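PDB 1W3W: annexin A8 from Homo sapiens, which binds phospholipids in a calcium-dependent manner and acts as an anticoagulant by indirectly inhibiting the thromboplastin-specific complex of the blood coagulation cascade. Local coordinates for residues A[71-74]-A[75-78]; A[77-80]-A[81-85]. All blocks are in the same frame, centred on the assembly; numbering follows the deposited sequence.

Contact 1: A[71-74]-A[75-78]; sequences LTET and LKSE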
ATOM      1  N   LEU A  71     -18.752  -7.094 -14.996  1.00 21.90           N
ATOM      2  CA  LEU A  71     -17.826  -6.189 -15.667  1.00 20.68           C
ATOM      3  C   LEU A  71     -16.371  -6.584 -15.451  1.00 20.51           C
ATOM      4  O   LEU A  71     -15.587  -6.579 -16.387  1.00 20.05           O
ATOM      5  CB  LEU A  71     -18.055  -4.739 -15.206  1.00 19.87           C
ATOM      6  CG  LEU A  71     -17.112  -3.686 -15.785  1.00 18.76           C
ATOM      7  CD1 LEU A  71     -17.060  -3.748 -17.319  1.00 18.32           C
ATOM      8  CD2 LEU A  71     -17.503  -2.279 -15.326  1.00 17.72           C
ATOM      9  N   THR A  72     -16.020  -6.896 -14.211  1.00 20.85           N
ATOM     10  CA  THR A  72     -14.667  -7.256 -13.858  1.00 21.88           C
ATOM     11  C   THR A  72     -14.219  -8.528 -14.575  1.00 22.14           C
ATOM     12  O   THR A  72     -13.132  -8.560 -15.150  1.00 21.45           O
ATOM     13  CB  THR A  72     -14.539  -7.397 -12.343  1.00 22.22           C
ATOM     14  OG1 THR A  72     -14.764  -6.122 -11.729  1.00 23.59           O
ATOM     15  CG2 THR A  72     -13.116  -7.754 -11.934  1.00 22.95           C
ATOM     16  N   GLU A  73     -15.065  -9.556 -14.557  1.00 23.05           N
ATOM     17  CA  GLU A  73     -14.780 -10.812 -15.262  1.00 24.08           C
ATOM     18  C   GLU A  73     -14.642 -10.584 -16.752  1.00 23.40           C
ATOM     19  O   GLU A  73     -13.819 -11.213 -17.400  1.00 23.00           O
ATOM     20  CB  GLU A  73     -15.876 -11.861 -15.018  1.00 24.92           C
ATOM     21  CG  GLU A  73     -15.862 -12.481 -13.623  1.00 28.98           C
ATOM     22  CD  GLU A  73     -14.485 -12.977 -13.176  1.00 34.92           C
ATOM     23  OE1 GLU A  73     -13.799 -13.690 -13.953  1.00 39.23           O
ATOM     24  OE2 GLU A  73     -14.079 -12.652 -12.032  1.00 39.95           O
ATOM     25  N   THR A  74     -15.448  -9.672 -17.285  1.00 23.15           N
ATOM     26  CA  THR A  74     -15.402  -9.331 -18.692  1.00 23.25           C
ATOM     27  C   THR A  74     -14.089  -8.617 -19.019  1.00 23.43           C
ATOM     28  O   THR A  74     -13.428  -8.943 -20.000  1.00 23.21           O
ATOM     29  CB  THR A  74     -16.616  -8.460 -19.053  1.00 23.32           C
ATOM     30  OG1 THR A  74     -17.807  -9.223 -18.862  1.00 22.68           O
ATOM     31  CG2 THR A  74     -16.644  -8.096 -20.527  1.00 23.77           C
ATOM     32  N   LEU A  75     -13.710  -7.661 -18.177  1.00 23.62           N
ATOM     33  CA  LEU A  75     -12.425  -6.971 -18.307  1.00 24.35           C
ATOM     34  C   LEU A  75     -11.231  -7.949 -18.276  1.00 25.20           C
ATOM     35  O   LEU A  75     -10.290  -7.808 -19.053  1.00 24.58           O
ATOM     36  CB  LEU A  75     -12.265  -5.942 -17.175  1.00 24.03           C
ATOM     37  CG  LEU A  75     -12.551  -4.438 -17.375  1.00 25.13           C
ATOM     38  CD1 LEU A  75     -13.267  -4.057 -18.626  1.00 24.89           C
ATOM     39  CD2 LEU A  75     -13.227  -3.841 -16.114  1.00 23.72           C
ATOM     40  N   LYS A  76     -11.278  -8.927 -17.372  1.00 26.63           N
ATOM     41  CA  LYS A  76     -10.213  -9.935 -17.244  1.00 28.27           C
ATOM     42  C   LYS A  76     -10.059 -10.772 -18.521  1.00 28.49           C
ATOM     43  O   LYS A  76      -8.945 -11.087 -18.930  1.00 28.84           O
ATOM     44  CB  LYS A  76     -10.471 -10.876 -16.054  1.00 28.83           C
ATOM     45  CG  LYS A  76     -10.125 -10.309 -14.697  1.00 31.51           C
ATOM     46  CD  LYS A  76     -10.075 -11.407 -13.619  1.00 34.53           C
ATOM     47  CE  LYS A  76     -10.464 -10.871 -12.245  1.00 37.04           C
ATOM     48  NZ  LYS A  76      -9.757 -11.547 -11.095  1.00 40.27           N
ATOM     49  N   SER A  77     -11.179 -11.112 -19.146  1.00 28.66           N
ATOM     50  CA  SER A  77     -11.183 -11.882 -20.383  1.00 29.04           C
ATOM     51  C   SER A  77     -10.768 -11.077 -21.613  1.00 28.75           C
ATOM     52  O   SER A  77     -10.089 -11.590 -22.496  1.00 29.33           O
ATOM     53  CB  SER A  77     -12.580 -12.450 -20.623  1.00 29.20           C
ATOM     54  OG  SER A  77     -13.033 -13.117 -19.453  1.00 31.82           O
ATOM     55  N   GLU A  78     -11.178  -9.820 -21.681  1.00 27.84           N
ATOM     56  CA  GLU A  78     -10.988  -9.035 -22.884  1.00 27.53           C
ATOM     57  C   GLU A  78      -9.610  -8.413 -22.955  1.00 26.69           C
ATOM     58  O   GLU A  78      -9.099  -8.190 -24.035  1.00 26.96           O
ATOM     59  CB  GLU A  78     -12.059  -7.938 -22.977  1.00 28.23           C
ATOM     60  CG  GLU A  78     -13.448  -8.481 -23.260  1.00 29.86           C
ATOM     61  CD  GLU A  78     -13.500  -9.247 -24.569  1.00 33.68           C
ATOM     62  OE1 GLU A  78     -13.100  -8.667 -25.601  1.00 34.24           O
ATOM     63  OE2 GLU A  78     -13.905 -10.429 -24.547  1.00 36.71           O
TER
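L71 and L75 meet one turn apart on the inner side of helix 71-78, the fourth of five helices within the range predicted as the first annexin repeat. Backbone and side chain of L75 both turn to L71: L75 N donates to L71 O at 2.8 Å, a regular helical bond. From its base, L75 CB rests 3.4 Å from T72 O, and L75 CG then lies 3.8 Å from L71 O. At the fork, L75 CD2 reaches the branch point of its neighbour, 3.9 Å from L71 CG, while L75 CD1 packs 4.0 Å from L71 CD1. The torsions that place these methyls are unusual, with chi1 at -99° and chi2 at 13°, both well off a staggered position. L71 goes on to touch L30, I59 and F63, and L75 leans on M34, so the pair faces helix 24-34, with helix 53-67 beside L71. Replacing L75 with an alanine would remove both methyls and is likely to leave a gap between L71 and M34, although L71 would keep its contacts with L30, I59 and F63. Toward helix 81-91, where V88 and M91 are the neighbours, K76 runs alongside T72, methylene CE near methyl CG2, and crosses E73, whose OE2 stands 4.6 Å from K76 NZ, beyond a salt bridge, though the opposite charges probably still attract. T74 turns its hydroxyl back to D70 O. E73 O is gripped twice by S77, one turn on: by OG at 2.9 Å and by N at 3.2 Å, the two donors arriving from opposite faces of the carbonyl plane.

Contact 2: A[77-80]-A[81-85]; sequences SELS and GKFER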
ATOM      1  N   SER A  77     -11.179 -11.112 -19.146  1.00 28.66           N
ATOM      2  CA  SER A  77     -11.183 -11.882 -20.383  1.00 29.04           C
ATOM      3  C   SER A  77     -10.768 -11.077 -21.613  1.00 28.75           C
ATOM      4  O   SER A  77     -10.089 -11.590 -22.496  1.00 29.33           O
ATOM      5  CB  SER A  77     -12.580 -12.450 -20.623  1.00 29.20           C
ATOM      6  OG  SER A  77     -13.033 -13.117 -19.453  1.00 31.82           O
ATOM      7  N   GLU A  78     -11.178  -9.820 -21.681  1.00 27.84           N
ATOM      8  CA  GLU A  78     -10.988  -9.035 -22.884  1.00 27.53           C
ATOM      9  C   GLU A  78      -9.610  -8.413 -22.955  1.00 26.69           C
ATOM     10  O   GLU A  78      -9.099  -8.190 -24.035  1.00 26.96           O
ATOM     11  CB  GLU A  78     -12.059  -7.938 -22.977  1.00 28.23           C
ATOM     12  CG  GLU A  78     -13.448  -8.481 -23.260  1.00 29.86           C
ATOM     13  CD  GLU A  78     -13.500  -9.247 -24.569  1.00 33.68           C
ATOM     14  OE1 GLU A  78     -13.100  -8.667 -25.601  1.00 34.24           O
ATOM     15  OE2 GLU A  78     -13.905 -10.429 -24.547  1.00 36.71           O
ATOM     16  N   LEU A  79      -9.015  -8.113 -21.804  1.00 25.87           N
ATOM     17  CA  LEU A  79      -7.748  -7.402 -21.756  1.00 24.90           C
ATOM     18  C   LEU A  79      -6.619  -8.351 -21.373  1.00 24.60           C
ATOM     19  O   LEU A  79      -6.853  -9.433 -20.850  1.00 24.50           O
ATOM     20  CB  LEU A  79      -7.843  -6.260 -20.733  1.00 25.06           C
ATOM     21  CG  LEU A  79      -8.954  -5.232 -20.996  1.00 24.05           C
ATOM     22  CD1 LEU A  79      -8.933  -4.155 -19.947  1.00 23.98           C
ATOM     23  CD2 LEU A  79      -8.817  -4.620 -22.377  1.00 24.28           C
ATOM     24  N   SER A  80      -5.389  -7.923 -21.617  1.00 24.43           N
ATOM     25  CA  SER A  80      -4.212  -8.698 -21.246  1.00 24.62           C
ATOM     26  C   SER A  80      -3.107  -7.845 -20.636  1.00 23.82           C
ATOM     27  O   SER A  80      -3.119  -6.620 -20.721  1.00 23.43           O
ATOM     28  CB  SER A  80      -3.665  -9.438 -22.478  1.00 24.57           C
ATOM     29  OG  SER A  80      -3.298  -8.498 -23.474  1.00 26.89           O
ATOM     30  N   GLY A  81      -2.167  -8.530 -19.994  1.00 23.53           N
ATOM     31  CA  GLY A  81      -0.916  -7.943 -19.564  1.00 23.16           C
ATOM     32  C   GLY A  81      -1.060  -6.948 -18.431  1.00 22.22           C
ATOM     33  O   GLY A  81      -1.998  -7.027 -17.633  1.00 21.33           O
ATOM     34  N   LYS A  82      -0.129  -5.997 -18.398  1.00 21.35           N
ATOM     35  CA  LYS A  82      -0.067  -4.999 -17.344  1.00 20.95           C
ATOM     36  C   LYS A  82      -1.308  -4.117 -17.374  1.00 19.86           C
ATOM     37  O   LYS A  82      -1.823  -3.759 -16.339  1.00 19.10           O
ATOM     38  CB  LYS A  82       1.211  -4.166 -17.466  1.00 21.19           C
ATOM     39  CG  LYS A  82       2.483  -4.980 -17.184  1.00 23.06           C
ATOM     40  CD  LYS A  82       3.745  -4.175 -17.506  1.00 26.14           C
ATOM     41  CE  LYS A  82       4.835  -5.003 -18.185  1.00 28.39           C
ATOM     42  NZ  LYS A  82       6.087  -4.996 -17.371  1.00 29.70           N
ATOM     43  N   PHE A  83      -1.800  -3.814 -18.569  1.00 19.40           N
ATOM     44  CA  PHE A  83      -2.997  -3.019 -18.744  1.00 19.17           C
ATOM     45  C   PHE A  83      -4.175  -3.678 -18.048  1.00 18.70           C
ATOM     46  O   PHE A  83      -4.919  -3.026 -17.355  1.00 18.45           O
ATOM     47  CB  PHE A  83      -3.297  -2.818 -20.225  1.00 19.27           C
ATOM     48  CG  PHE A  83      -4.488  -1.940 -20.496  1.00 19.27           C
ATOM     49  CD1 PHE A  83      -4.533  -0.639 -20.024  1.00 18.32           C
ATOM     50  CD2 PHE A  83      -5.555  -2.410 -21.245  1.00 17.43           C
ATOM     51  CE1 PHE A  83      -5.617   0.160 -20.285  1.00 17.67           C
ATOM     52  CE2 PHE A  83      -6.647  -1.597 -21.509  1.00 18.01           C
ATOM     53  CZ  PHE A  83      -6.678  -0.317 -21.026  1.00 17.14           C
ATOM     54  N   GLU A  84      -4.340  -4.976 -18.231  1.00 18.46           N
ATOM     55  CA  GLU A  84      -5.371  -5.727 -17.516  1.00 18.40           C
ATOM     56  C   GLU A  84      -5.201  -5.679 -15.993  1.00 17.29           C
ATOM     57  O   GLU A  84      -6.181  -5.527 -15.262  1.00 16.56           O
ATOM     58  CB  GLU A  84      -5.389  -7.187 -17.972  1.00 19.00           C
ATOM     59  CG  GLU A  84      -6.512  -8.005 -17.350  1.00 21.35           C
ATOM     60  CD  GLU A  84      -6.084  -8.873 -16.181  1.00 26.56           C
ATOM     61  OE1 GLU A  84      -6.969  -9.538 -15.617  1.00 32.51           O
ATOM     62  OE2 GLU A  84      -4.890  -8.903 -15.813  1.00 28.55           O
ATOM     63  N   ARG A  85      -3.980  -5.816 -15.504  1.00 16.93           N
ATOM     64  CA  ARG A  85      -3.768  -5.838 -14.059  1.00 17.40           C
ATOM     65  C   ARG A  85      -4.189  -4.509 -13.437  1.00 16.07           C
ATOM     66  O   ARG A  85      -4.784  -4.485 -12.374  1.00 15.40           O
ATOM     67  CB  ARG A  85      -2.312  -6.105 -13.710  1.00 18.51           C
ATOM     68  CG  ARG A  85      -1.923  -7.581 -13.684  1.00 23.63           C
ATOM     69  CD  ARG A  85      -0.759  -7.879 -12.715  1.00 28.77           C
ATOM     70  NE  ARG A  85       0.538  -7.608 -13.318  1.00 33.10           N
ATOM     71  CZ  ARG A  85       1.687  -7.443 -12.648  1.00 35.06           C
ATOM     72  NH1 ARG A  85       1.736  -7.501 -11.317  1.00 35.90           N
ATOM     73  NH2 ARG A  85       2.796  -7.205 -13.327  1.00 36.17           N
TER
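Apolar packing between L79 and F83 brings the end of one side chain obliquely against the CD2-CE2 bond of the other's ring. Both leucine methyls take part: L79 CD1 lies 3.8 Å from F83 CE2, and L79 CD2 sits at a similar distance from that same carbon. With its CG opposite the backbone N (chi1 -177°), F83 carries its ring to this meeting place and on to I45 and A318, while L79 also touches I44. A second aliphatic contact is made nearer the backbone, where L79 CB and E84 CB are 3.8 Å apart and E84 CG passes beside L79 O, before the chain bends at chi2 and takes the carboxylate elsewhere. These contacts lie at the short link between helices 71-78 and 81-91, the last two helices of the predicted first annexin repeat: L79, the first residue to leave the helical conformation, and S80 are both extended. Backbone conformation contributes through G81, whose positive phi of 70° favours glycine; a beta carbon at this position would fall 2.9 Å from S80 C. Among the polar contacts, E84 N donates to S80 O over 3.2 Å. The bond is fairly straight at the hydrogen, yet the nitrogen stands 62° out of the carbonyl plane. The next amide along, R85 N, bonds to G81 O at 3.2 Å. Charge enters through K82, whose NZ forms a salt bridge with D273 of helix 273-283.

Overall arrangement
Contact 1 runs along helix 71-78 and contact 2 turns its end into helix 81-91; they share S77 and E78, and their centres are about 9 Å apart. They also touch through E84, whose OE1 packs 3.4 Å from K76 CG and whose CG lies 4.1 Å from L75 O. Contact 1 is remote from the metal, whereas contact 2 lies nearer the calcium site formed by M266, G268, G270 and D310: the K82 side chain, not a ligand, is about 8 Å from G270, 9 Å from that of D310 and 10 Å from the ion. The first predicted repeat meets the fourth here, through the K82-D273 salt bridge and F83 against A318.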